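Local coordinates for transmembrane oligosaccharyl transferase, putative (Archaeoglobus fulgidus, PDB 3VGP), which is the C-terminal globular domain of a putative archaeal membrane oligosaccharyl transferase of the AglB family, built of helices packed round a small mixed sheet, at residues V89-E94 and Y134-E139. The protein carries 1 engineered substitution. Sequence-based numbering, arbitrary orientation.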
# COMPACT_ATOMS: atom_id res chain seq x y z
N VAL A 89 -3.55 -2.56 -4.20
CA VAL A 89 -2.49 -1.84 -3.53
C VAL A 89 -2.92 -0.38 -3.64
O VAL A 89 -3.29 0.07 -4.72
CB VAL A 89 -1.12 -2.03 -4.23
CG1 VAL A 89 -0.09 -1.12 -3.58
CG2 VAL A 89 -0.67 -3.48 -4.12
N VAL A 90 -2.89 0.35 -2.54
CA VAL A 90 -3.34 1.74 -2.55
C VAL A 90 -2.25 2.71 -2.13
O VAL A 90 -1.57 2.49 -1.13
CB VAL A 90 -4.55 1.92 -1.62
CG1 VAL A 90 -5.15 3.31 -1.80
CG2 VAL A 90 -5.59 0.85 -1.91
N THR A 91 -2.11 3.79 -2.89
CA THR A 91 -1.11 4.82 -2.59
C THR A 91 -1.82 6.17 -2.44
O THR A 91 -3.01 6.29 -2.70
CB THR A 91 -0.03 4.93 -3.70
OG1 THR A 91 -0.63 5.37 -4.92
CG2 THR A 91 0.63 3.57 -3.92
N ALA A 92 -1.07 7.18 -2.01
CA ALA A 92 -1.60 8.53 -1.84
C ALA A 92 -0.42 9.47 -1.71
O ALA A 92 0.69 9.03 -1.41
CB ALA A 92 -2.47 8.61 -0.58
N ASP A 93 -0.63 10.76 -1.93
CA ASP A 93 0.49 11.70 -1.84
C ASP A 93 1.20 11.63 -0.50
O ASP A 93 2.43 11.73 -0.43
CB ASP A 93 0.03 13.15 -2.06
CG ASP A 93 -0.34 13.44 -3.50
OD1 ASP A 93 0.07 12.68 -4.40
OD2 ASP A 93 -1.04 14.46 -3.74
N GLU A 94 0.42 11.43 0.57
CA GLU A 94 0.98 11.38 1.92
C GLU A 94 2.12 10.39 2.17
O GLU A 94 2.96 10.63 3.02
CB GLU A 94 -0.13 11.11 2.95
CG GLU A 94 -0.81 9.75 2.81
CD GLU A 94 -1.76 9.44 3.95
OE1 GLU A 94 -2.36 8.35 3.95
OE2 GLU A 94 -1.89 10.29 4.86
N TYR A 134 7.52 4.69 -6.06
CA TYR A 134 7.67 5.80 -7.00
C TYR A 134 7.04 5.39 -8.33
O TYR A 134 6.27 6.15 -8.93
CB TYR A 134 9.16 6.12 -7.23
CG TYR A 134 9.38 7.15 -8.32
CD1 TYR A 134 9.47 8.51 -8.02
CD2 TYR A 134 9.45 6.77 -9.66
CE1 TYR A 134 9.63 9.47 -9.02
CE2 TYR A 134 9.61 7.71 -10.67
CZ TYR A 134 9.70 9.06 -10.34
OH TYR A 134 9.86 9.99 -11.34
N ARG A 135 7.37 4.19 -8.79
CA ARG A 135 6.84 3.70 -10.05
C ARG A 135 5.33 3.54 -10.04
O ARG A 135 4.69 3.57 -11.08
CB ARG A 135 7.53 2.39 -10.44
CG ARG A 135 8.82 2.63 -11.21
CD ARG A 135 9.68 1.40 -11.23
NE ARG A 135 10.40 1.24 -9.97
CZ ARG A 135 11.10 0.17 -9.63
NH1 ARG A 135 11.18 -0.86 -10.47
NH2 ARG A 135 11.72 0.12 -8.47
N LEU A 136 4.75 3.37 -8.85
CA LEU A 136 3.30 3.25 -8.75
C LEU A 136 2.68 4.65 -8.77
O LEU A 136 2.02 5.04 -9.74
CB LEU A 136 2.89 2.55 -7.44
CG LEU A 136 3.13 1.04 -7.34
CD1 LEU A 136 2.97 0.58 -5.91
CD2 LEU A 136 2.14 0.33 -8.24
N HIS A 137 2.91 5.41 -7.71
CA HIS A 137 2.32 6.73 -7.57
C HIS A 137 2.78 7.83 -8.52
O HIS A 137 1.96 8.61 -9.00
CB HIS A 137 2.49 7.21 -6.13
CG HIS A 137 1.49 8.24 -5.72
ND1 HIS A 137 0.20 7.92 -5.37
CD2 HIS A 137 1.60 9.59 -5.60
CE1 HIS A 137 -0.45 9.03 -5.06
NE2 HIS A 137 0.37 10.05 -5.20
N MSE A 138 4.09 7.92 -8.76
CA MSE A 138 4.61 8.97 -9.63
C MSE A 138 4.44 8.69 -11.12
O MSE A 138 4.34 9.62 -11.92
CB MSE A 138 6.09 9.23 -9.35
CG MSE A 138 6.46 9.42 -7.89
SE MSE A 138 5.28 10.52 -6.87
CE MSE A 138 4.82 9.21 -5.57
N GLU A 139 4.42 7.41 -11.50
CA GLU A 139 4.30 7.05 -12.91
C GLU A 139 3.04 6.25 -13.24
O GLU A 139 2.92 5.74 -14.35
CB GLU A 139 5.51 6.22 -13.36
CG GLU A 139 6.85 6.85 -13.05
CD GLU A 139 8.00 6.09 -13.69
OE1 GLU A 139 7.94 4.84 -13.75
OE2 GLU A 139 8.97 6.74 -14.13
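Leu136 is the first residue of helix 132-138 to touch strand 88-91 here. Leu136 CD1 lies 4.2 Å from Val89 CG1 and also approaches Thr91 CG2. The methyls of Val89 and Thr91 thus give the leucine a small apolar patch on one side of the strand. His137 follows and makes the polar half of the contact. Its CG is anti to the backbone N (chi1 -157°), which carries the imidazole to the strand end, alongside Thr91 to Asp93. Both ring nitrogens are used. His137 ND1 is hydrogen-bonded to Thr91 OG1 at 2.7 Å. His137 NE2 donates to Asp93 OD1 at 2.8 Å, in a nearly straight bond of 165°. This is a His-carboxylate hydrogen bond. Both oxygens lie at the ring edge, in its plane, and this pair of bonds should restrict rotation of the imidazole. The Asp93 carboxylate stands almost perpendicular to the ring, with planes 85° apart. OD1 is met on its anti side, from somewhat out of the carboxylate plane. The Ala92 backbone passes over one face of the ring near its CE1 corner, with His137 CE1 3.4 Å from Ala92 C. Ala92 O lies over the same face, offset toward the rim. The contact is buried and joins the end of strand 88-91 and the start of the following 3-10 segment to the last turn of the helix. Asp155 accepts a bond from the Asp93 backbone N, and Lys157 donates to His137 O. Phe68 and Phe69 of helix 58-69 and Phe159 of strand 156-161 extend the apolar patch. Strand 88-91 itself runs between strands 35-36 and 156-161, with helix 6-20 packing against Val90.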